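Local coordinates for protein alpha-tubulin N-acetyltransferase (Danio rerio, PDB 4H6U) that transfers an acetyl group from acetyl coenzyme A to a lysine of alpha-tubulin, using a catalytic core of the GNAT acetyltransferase family, at residues Leu102-Pro116 with Val175-Phe188. The protein carries 1 engineered substitution. Sequence-based numbering, arbitrary orientation.
Sequences LFLLDQRGAHLETEP and VPQVNNFVVFAGFF
Leu102 lays its CD2 methyl over one face of the Phe181 ring, a CH-pi contact with CD2 3.6 Å from the ring centroid. Its other methyl, CD1, reaches the CG and CD2 side of the same ring. The polar centre of the contact is the side-chain amide of Gln177, which pairs with the backbone of Leu105 much as a strand would. Leu105 N donates to Gln177 OE1 at 2.8 Å, almost straight at 176°. Gln177 NE2 returns a bond to Leu105 O at 2.7 Å. Both bonds lie on lone pairs in the carbonyl planes. The Gln177 chain bends at chi2 (-62°), which turns the amide back so that NE2 also bonds Val175 O, from above that carbonyl plane. Three bonds thus fix the rotation of the amide. With an alanine here, Leu105 N and O would probably both lose their mates, and the tie between the two segments would weaken. Two waters extend the polar seam. One joins Phe103 N to Asn179 ND2, and the other joins Asp106 O to Pro176 O.

Beyond Gln177, Phe187 and Phe188 meet the hairpin. Leu104 CD1 meets Phe187 CE2 at 3.6 Å, while Pro116 CB packs at the edge of that ring. Asp106 CB sits over a face of Phe188, and Leu112 CD2 touches its edge at CE1, 3.7 Å away. Asp106 OD1 accepts from Arg108 N in an Asx turn and from Ala110 N, which shapes the hairpin tip.

The hairpin of strands 102-105 and 111-114 therefore packs against the C-terminal end of the modelled chain. Strand 181-182 is an edge strand of the mixed sheet within this chain, beside strand 153-155, whose Ala153 touches both Leu102 and Val183.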
ATOM      1  N   LEU A 102       2.007  18.499  -2.672  1.00 54.29           N
ATOM      2  CA  LEU A 102       1.143  19.023  -3.731  1.00 50.68           C
ATOM      3  C   LEU A 102       1.455  20.482  -4.021  1.00 49.70           C
ATOM      4  O   LEU A 102       1.793  21.257  -3.120  1.00 48.62           O
ATOM      5  CB  LEU A 102      -0.324  18.913  -3.346  1.00 46.54           C
ATOM      6  CG  LEU A 102      -0.910  17.523  -3.183  1.00 46.40           C
ATOM      7  CD1 LEU A 102      -2.348  17.642  -2.716  1.00 41.63           C
ATOM      8  CD2 LEU A 102      -0.833  16.734  -4.467  1.00 47.63           C
ATOM      9  N   PHE A 103       1.337  20.842  -5.294  1.00 52.16           N
ATOM     10  CA  PHE A 103       1.400  22.239  -5.724  1.00 52.82           C
ATOM     11  C   PHE A 103      -0.007  22.697  -5.981  1.00 49.12           C
ATOM     12  O   PHE A 103      -0.623  22.321  -6.977  1.00 54.26           O
ATOM     13  CB  PHE A 103       2.220  22.365  -7.001  1.00 57.14           C
ATOM     14  CG  PHE A 103       3.636  22.000  -6.811  1.00 65.72           C
ATOM     15  CD1 PHE A 103       4.593  22.984  -6.641  1.00 72.23           C
ATOM     16  CD2 PHE A 103       4.019  20.663  -6.744  1.00 68.89           C
ATOM     17  CE1 PHE A 103       5.937  22.654  -6.450  1.00 77.59           C
ATOM     18  CE2 PHE A 103       5.369  20.318  -6.549  1.00 73.90           C
ATOM     19  CZ  PHE A 103       6.323  21.318  -6.403  1.00 78.17           C
ATOM     20  N   LEU A 104      -0.541  23.479  -5.067  1.00 46.91           N
ATOM     21  CA  LEU A 104      -1.955  23.798  -5.136  1.00 48.25           C
ATOM     22  C   LEU A 104      -2.175  25.250  -5.484  1.00 50.52           C
ATOM     23  O   LEU A 104      -1.301  26.079  -5.281  1.00 56.57           O
ATOM     24  CB  LEU A 104      -2.611  23.548  -3.791  1.00 43.98           C
ATOM     25  CG  LEU A 104      -2.676  22.129  -3.250  1.00 45.03           C
ATOM     26  CD1 LEU A 104      -3.257  22.185  -1.834  1.00 43.90           C
ATOM     27  CD2 LEU A 104      -3.487  21.195  -4.147  1.00 41.08           C
ATOM     28  N   LEU A 105      -3.366  25.546  -5.982  1.00 45.89           N
ATOM     29  CA  LEU A 105      -3.812  26.913  -6.169  1.00 49.32           C
ATOM     30  C   LEU A 105      -4.726  27.290  -5.018  1.00 44.14           C
ATOM     31  O   LEU A 105      -5.510  26.471  -4.565  1.00 44.43           O
ATOM     32  CB  LEU A 105      -4.570  27.047  -7.498  1.00 49.22           C
ATOM     33  CG  LEU A 105      -3.782  26.637  -8.744  1.00 51.26           C
ATOM     34  CD1 LEU A 105      -4.628  26.848  -9.978  1.00 50.99           C
ATOM     35  CD2 LEU A 105      -2.470  27.425  -8.833  1.00 53.93           C
ATOM     36  N   ASP A 106      -4.629  28.509  -4.515  1.00 48.01           N
ATOM     37  CA  ASP A 106      -5.551  28.897  -3.458  1.00 47.98           C
ATOM     38  C   ASP A 106      -6.799  29.600  -4.003  1.00 48.15           C
ATOM     39  O   ASP A 106      -7.114  29.461  -5.165  1.00 45.90           O
ATOM     40  CB  ASP A 106      -4.853  29.726  -2.402  1.00 49.73           C
ATOM     41  CG  ASP A 106      -4.426  31.061  -2.899  1.00 56.50           C
ATOM     42  OD1 ASP A 106      -5.079  31.635  -3.795  1.00 60.31           O
ATOM     43  OD2 ASP A 106      -3.456  31.580  -2.323  1.00 60.36           O
ATOM     44  N   GLN A 107      -7.557  30.280  -3.151  1.00 50.99           N
ATOM     45  CA  GLN A 107      -8.823  30.857  -3.583  1.00 55.35           C
ATOM     46  C   GLN A 107      -8.651  31.989  -4.569  1.00 57.12           C
ATOM     47  O   GLN A 107      -9.573  32.267  -5.314  1.00 57.33           O
ATOM     48  CB  GLN A 107      -9.611  31.363  -2.379  1.00 60.47           C
ATOM     49  CG  GLN A 107     -10.048  30.212  -1.476  1.00 61.96           C
ATOM     50  CD  GLN A 107      -9.967  30.509  -0.003  1.00 65.45           C
ATOM     51  OE1 GLN A 107      -8.929  30.923   0.512  1.00 69.91           O
ATOM     52  NE2 GLN A 107     -11.072  30.281   0.695  1.00 62.68           N
ATOM     53  N   ARG A 108      -7.513  32.674  -4.546  1.00 60.91           N
ATOM     54  CA  ARG A 108      -7.268  33.788  -5.469  1.00 63.29           C
ATOM     55  C   ARG A 108      -6.324  33.340  -6.586  1.00 63.49           C
ATOM     56  O   ARG A 108      -5.869  34.152  -7.379  1.00 66.96           O
ATOM     57  CB  ARG A 108      -6.687  34.992  -4.727  1.00 57.84           C
ATOM     58  N   GLY A 109      -6.039  32.043  -6.642  1.00 63.46           N
ATOM     59  CA  GLY A 109      -5.196  31.497  -7.687  1.00 65.98           C
ATOM     60  C   GLY A 109      -3.700  31.606  -7.457  1.00 68.36           C
ATOM     61  O   GLY A 109      -2.921  31.233  -8.330  1.00 71.56           O
ATOM     62  N   ALA A 110      -3.282  32.080  -6.284  1.00 68.37           N
ATOM     63  CA  ALA A 110      -1.863  32.099  -5.976  1.00 69.90           C
ATOM     64  C   ALA A 110      -1.402  30.651  -5.877  1.00 68.84           C
ATOM     65  O   ALA A 110      -2.134  29.749  -5.416  1.00 62.26           O
ATOM     66  CB  ALA A 110      -1.600  32.829  -4.685  1.00 59.77           C
ATOM     67  N   HIS A 111      -0.147  30.441  -6.248  1.00 75.00           N
ATOM     68  CA  HIS A 111       0.405  29.102  -6.256  1.00 74.23           C
ATOM     69  C   HIS A 111       0.856  28.816  -4.845  1.00 69.27           C
ATOM     70  O   HIS A 111       1.191  29.733  -4.105  1.00 70.54           O
ATOM     71  CB  HIS A 111       1.575  28.984  -7.233  1.00 81.10           C
ATOM     72  CG  HIS A 111       1.161  29.091  -8.669  1.00 84.68           C
ATOM     73  ND1 HIS A 111       0.876  28.002  -9.467  1.00 84.28           N
ATOM     74  CD2 HIS A 111       0.993  30.186  -9.452  1.00 88.65           C
ATOM     75  CE1 HIS A 111       0.541  28.423 -10.676  1.00 86.94           C
ATOM     76  NE2 HIS A 111       0.611  29.743 -10.696  1.00 89.97           N
ATOM     77  N   LEU A 112       0.909  27.555  -4.470  1.00 63.90           N
ATOM     78  CA  LEU A 112       1.081  27.223  -3.073  1.00 62.70           C
ATOM     79  C   LEU A 112       1.540  25.768  -2.945  1.00 60.69           C
ATOM     80  O   LEU A 112       0.792  24.850  -3.309  1.00 58.67           O
ATOM     81  CB  LEU A 112      -0.236  27.390  -2.326  1.00 62.48           C
ATOM     82  CG  LEU A 112      -0.022  27.127  -0.839  1.00 65.09           C
ATOM     83  CD1 LEU A 112       0.534  28.397  -0.173  1.00 70.73           C
ATOM     84  CD2 LEU A 112      -1.201  26.488  -0.120  1.00 63.84           C
ATOM     85  N   GLU A 113       2.726  25.536  -2.396  1.00 60.48           N
ATOM     86  CA  GLU A 113       3.163  24.161  -2.153  1.00 61.61           C
ATOM     87  C   GLU A 113       2.932  23.786  -0.691  1.00 58.16           C
ATOM     88  O   GLU A 113       3.180  24.572   0.207  1.00 58.85           O
ATOM     89  CB  GLU A 113       4.638  23.953  -2.560  1.00 57.46           C
ATOM     90  N   THR A 114       2.441  22.574  -0.475  1.00 56.05           N
ATOM     91  CA  THR A 114       1.950  22.128   0.826  1.00 58.19           C
ATOM     92  C   THR A 114       1.916  20.607   0.827  1.00 56.02           C
ATOM     93  O   THR A 114       1.787  19.991  -0.226  1.00 57.53           O
ATOM     94  CB  THR A 114       0.528  22.664   1.120  1.00 60.89           C
ATOM     95  OG1 THR A 114       0.047  22.111   2.354  1.00 63.59           O
ATOM     96  CG2 THR A 114      -0.424  22.282   0.009  1.00 56.98           C
ATOM     97  N   GLU A 115       1.934  19.998   2.005  1.00 53.28           N
ATOM     98  CA  GLU A 115       1.977  18.538   2.082  1.00 51.04           C
ATOM     99  C   GLU A 115       0.968  17.995   3.093  1.00 46.07           C
ATOM    100  O   GLU A 115       1.323  17.549   4.167  1.00 42.48           O
ATOM    101  CB  GLU A 115       3.394  18.055   2.424  1.00 55.22           C
ATOM    102  CG  GLU A 115       3.511  16.526   2.282  1.00 58.46           C
ATOM    103  CD  GLU A 115       4.872  15.954   2.617  1.00 62.99           C
ATOM    104  OE1 GLU A 115       5.812  16.720   2.913  1.00 53.05           O
ATOM    105  OE2 GLU A 115       4.979  14.710   2.600  1.00 65.72           O
ATOM    106  N   PRO A 116      -0.313  18.033   2.723  1.00 43.04           N
ATOM    107  CA  PRO A 116      -1.448  17.614   3.551  1.00 40.93           C
ATOM    108  C   PRO A 116      -1.633  16.123   3.503  1.00 43.70           C
ATOM    109  O   PRO A 116      -1.023  15.453   2.663  1.00 45.94           O
ATOM    110  CB  PRO A 116      -2.644  18.281   2.873  1.00 34.79           C
ATOM    111  CG  PRO A 116      -2.256  18.264   1.394  1.00 35.74           C
ATOM    112  CD  PRO A 116      -0.738  18.464   1.378  1.00 37.78           C
ATOM    113  N   VAL A 175     -12.111  24.499  -4.044  1.00 37.35           N
ATOM    114  CA  VAL A 175     -11.211  25.478  -4.586  1.00 37.74           C
ATOM    115  C   VAL A 175     -10.556  24.839  -5.779  1.00 41.92           C
ATOM    116  O   VAL A 175      -9.750  23.917  -5.637  1.00 42.57           O
ATOM    117  CB  VAL A 175     -10.171  25.885  -3.586  1.00 38.77           C
ATOM    118  CG1 VAL A 175      -9.283  26.954  -4.176  1.00 42.19           C
ATOM    119  CG2 VAL A 175     -10.845  26.376  -2.297  1.00 39.45           C
ATOM    120  N   PRO A 176     -10.921  25.320  -6.971  1.00 42.84           N
ATOM    121  CA  PRO A 176     -10.525  24.677  -8.229  1.00 41.57           C
ATOM    122  C   PRO A 176      -9.042  24.474  -8.308  1.00 37.59           C
ATOM    123  O   PRO A 176      -8.275  25.337  -7.910  1.00 35.75           O
ATOM    124  CB  PRO A 176     -10.983  25.663  -9.300  1.00 43.90           C
ATOM    125  CG  PRO A 176     -12.051  26.464  -8.651  1.00 45.98           C
ATOM    126  CD  PRO A 176     -11.685  26.556  -7.199  1.00 41.52           C
ATOM    127  N   GLN A 177      -8.666  23.292  -8.761  1.00 37.80           N
ATOM    128  CA  GLN A 177      -7.279  22.907  -8.950  1.00 38.66           C
ATOM    129  C   GLN A 177      -7.077  22.419 -10.359  1.00 41.03           C
ATOM    130  O   GLN A 177      -8.038  22.196 -11.080  1.00 42.23           O
ATOM    131  CB  GLN A 177      -6.917  21.784  -7.984  1.00 36.50           C
ATOM    132  CG  GLN A 177      -7.132  22.139  -6.565  1.00 37.06           C
ATOM    133  CD  GLN A 177      -6.268  23.300  -6.150  1.00 39.03           C
ATOM    134  OE1 GLN A 177      -5.113  23.397  -6.566  1.00 44.08           O
ATOM    135  NE2 GLN A 177      -6.796  24.160  -5.284  1.00 39.85           N
ATOM    136  N   VAL A 178      -5.830  22.241 -10.762  1.00 41.56           N
ATOM    137  CA  VAL A 178      -5.557  21.661 -12.077  1.00 43.71           C
ATOM    138  C   VAL A 178      -4.774  20.363 -11.950  1.00 42.69           C
ATOM    139  O   VAL A 178      -4.416  19.757 -12.941  1.00 47.36           O
ATOM    140  CB  VAL A 178      -4.773  22.625 -12.987  1.00 50.01           C
ATOM    141  CG1 VAL A 178      -5.622  23.843 -13.302  1.00 50.46           C
ATOM    142  CG2 VAL A 178      -3.420  23.008 -12.328  1.00 44.47           C
ATOM    143  N   ASN A 179      -4.559  19.902 -10.733  1.00 49.97           N
ATOM    144  CA  ASN A 179      -3.739  18.726 -10.520  1.00 53.26           C
ATOM    145  C   ASN A 179      -4.482  17.461 -10.057  1.00 54.71           C
ATOM    146  O   ASN A 179      -3.846  16.571  -9.488  1.00 61.50           O
ATOM    147  CB  ASN A 179      -2.674  19.056  -9.488  1.00 52.63           C
ATOM    148  CG  ASN A 179      -3.239  19.112  -8.103  1.00 53.82           C
ATOM    149  OD1 ASN A 179      -4.466  19.132  -7.907  1.00 46.96           O
ATOM    150  ND2 ASN A 179      -2.355  19.144  -7.116  1.00 61.50           N
ATOM    151  N   ASN A 180      -5.798  17.364 -10.291  1.00 47.26           N
ATOM    152  CA  ASN A 180      -6.563  16.133  -9.963  1.00 47.68           C
ATOM    153  C   ASN A 180      -6.893  15.881  -8.496  1.00 41.84           C
ATOM    154  O   ASN A 180      -7.506  14.860  -8.175  1.00 40.10           O
ATOM    155  CB  ASN A 180      -5.837  14.882 -10.458  1.00 54.35           C
ATOM    156  CG  ASN A 180      -5.752  14.812 -11.952  1.00 66.89           C
ATOM    157  OD1 ASN A 180      -4.712  14.445 -12.496  1.00 77.23           O
ATOM    158  ND2 ASN A 180      -6.841  15.148 -12.636  1.00 64.49           N
ATOM    159  N   PHE A 181      -6.441  16.758  -7.617  1.00 37.34           N
ATOM    160  CA  PHE A 181      -6.794  16.670  -6.210  1.00 37.89           C
ATOM    161  C   PHE A 181      -7.872  17.688  -5.957  1.00 39.15           C
ATOM    162  O   PHE A 181      -7.956  18.724  -6.631  1.00 38.80           O
ATOM    163  CB  PHE A 181      -5.585  16.919  -5.289  1.00 34.36           C
ATOM    164  CG  PHE A 181      -4.640  15.759  -5.203  1.00 34.96           C
ATOM    165  CD1 PHE A 181      -3.760  15.495  -6.222  1.00 39.70           C
ATOM    166  CD2 PHE A 181      -4.653  14.918  -4.107  1.00 37.71           C
ATOM    167  CE1 PHE A 181      -2.871  14.412  -6.135  1.00 44.77           C
ATOM    168  CE2 PHE A 181      -3.796  13.853  -4.028  1.00 40.95           C
ATOM    169  CZ  PHE A 181      -2.901  13.602  -5.028  1.00 42.59           C
ATOM    170  N   VAL A 182      -8.733  17.343  -5.011  1.00 37.09           N
ATOM    171  CA  VAL A 182      -9.787  18.217  -4.585  1.00 30.75           C
ATOM    172  C   VAL A 182      -9.519  18.692  -3.141  1.00 30.86           C
ATOM    173  O   VAL A 182      -9.127  17.914  -2.260  1.00 32.00           O
ATOM    174  CB  VAL A 182     -11.133  17.514  -4.673  1.00 31.22           C
ATOM    175  CG1 VAL A 182     -12.217  18.385  -4.049  1.00 29.91           C
ATOM    176  CG2 VAL A 182     -11.447  17.210  -6.109  1.00 29.45           C
ATOM    177  N   VAL A 183      -9.677  19.989  -2.945  1.00 29.69           N
ATOM    178  CA  VAL A 183      -9.554  20.603  -1.651  1.00 34.40           C
ATOM    179  C   VAL A 183     -10.665  21.622  -1.493  1.00 35.82           C
ATOM    180  O   VAL A 183     -11.129  22.214  -2.471  1.00 33.94           O
ATOM    181  CB  VAL A 183      -8.191  21.295  -1.442  1.00 35.16           C
ATOM    182  CG1 VAL A 183      -7.071  20.310  -1.598  1.00 39.32           C
ATOM    183  CG2 VAL A 183      -8.047  22.435  -2.385  1.00 37.06           C
ATOM    184  N   PHE A 184     -11.122  21.789  -0.258  1.00 38.34           N
ATOM    185  CA  PHE A 184     -12.236  22.683  -0.011  1.00 37.92           C
ATOM    186  C   PHE A 184     -11.804  23.975   0.683  1.00 35.39           C
ATOM    187  O   PHE A 184     -10.689  24.083   1.183  1.00 33.37           O
ATOM    188  CB  PHE A 184     -13.317  21.967   0.773  1.00 35.11           C
ATOM    189  CG  PHE A 184     -13.909  20.782   0.052  1.00 34.96           C
ATOM    190  CD1 PHE A 184     -15.085  20.904  -0.679  1.00 33.24           C
ATOM    191  CD2 PHE A 184     -13.254  19.549   0.085  1.00 34.89           C
ATOM    192  CE1 PHE A 184     -15.653  19.796  -1.344  1.00 34.50           C
ATOM    193  CE2 PHE A 184     -13.797  18.429  -0.534  1.00 36.79           C
ATOM    194  CZ  PHE A 184     -15.025  18.546  -1.268  1.00 36.79           C
ATOM    195  N   ALA A 185     -12.713  24.939   0.717  1.00 35.56           N
ATOM    196  CA  ALA A 185     -12.401  26.281   1.197  1.00 39.01           C
ATOM    197  C   ALA A 185     -11.673  26.252   2.551  1.00 46.34           C
ATOM    198  O   ALA A 185     -10.646  26.917   2.712  1.00 50.56           O
ATOM    199  CB  ALA A 185     -13.667  27.115   1.272  1.00 35.53           C
ATOM    200  N   GLY A 186     -12.172  25.432   3.483  1.00 45.23           N
ATOM    201  CA  GLY A 186     -11.673  25.349   4.843  1.00 43.59           C
ATOM    202  C   GLY A 186     -10.206  24.986   4.951  1.00 45.40           C
ATOM    203  O   GLY A 186      -9.585  25.173   5.995  1.00 51.38           O
ATOM    204  N   PHE A 187      -9.696  24.357   3.900  1.00 42.61           N
ATOM    205  CA  PHE A 187      -8.310  23.938   3.796  1.00 43.73           C
ATOM    206  C   PHE A 187      -7.359  25.128   3.998  1.00 49.99           C
ATOM    207  O   PHE A 187      -6.257  24.980   4.533  1.00 48.13           O
ATOM    208  CB  PHE A 187      -8.113  23.293   2.421  1.00 41.45           C
ATOM    209  CG  PHE A 187      -6.749  22.752   2.170  1.00 39.56           C
ATOM    210  CD1 PHE A 187      -6.468  21.410   2.474  1.00 34.37           C
ATOM    211  CD2 PHE A 187      -5.746  23.562   1.660  1.00 40.46           C
ATOM    212  CE1 PHE A 187      -5.211  20.862   2.253  1.00 33.21           C
ATOM    213  CE2 PHE A 187      -4.462  23.042   1.403  1.00 37.99           C
ATOM    214  CZ  PHE A 187      -4.179  21.684   1.725  1.00 36.41           C
ATOM    215  N   PHE A 188      -7.806  26.319   3.593  1.00 56.44           N
ATOM    216  CA  PHE A 188      -6.947  27.511   3.579  1.00 55.53           C
ATOM    217  C   PHE A 188      -7.106  28.471   4.785  1.00 58.19           C
ATOM    218  O   PHE A 188      -8.179  29.025   5.039  1.00 59.95           O
ATOM    219  CB  PHE A 188      -7.122  28.249   2.248  1.00 47.66           C
ATOM    220  CG  PHE A 188      -6.660  27.442   1.037  1.00 47.13           C
ATOM    221  CD1 PHE A 188      -5.317  27.407   0.664  1.00 47.66           C
ATOM    222  CD2 PHE A 188      -7.567  26.712   0.279  1.00 42.67           C
ATOM    223  CE1 PHE A 188      -4.887  26.665  -0.435  1.00 39.88           C
ATOM    224  CE2 PHE A 188      -7.142  25.967  -0.813  1.00 40.25           C
ATOM    225  CZ  PHE A 188      -5.792  25.953  -1.173  1.00 38.01           C
TER
HETATM  226  O   HOH W   1       0.813  18.752  -7.293  1.00 49.81           O
HETATM  227  O   HOH W   2      -7.949  28.187  -7.403  1.00 30.19           O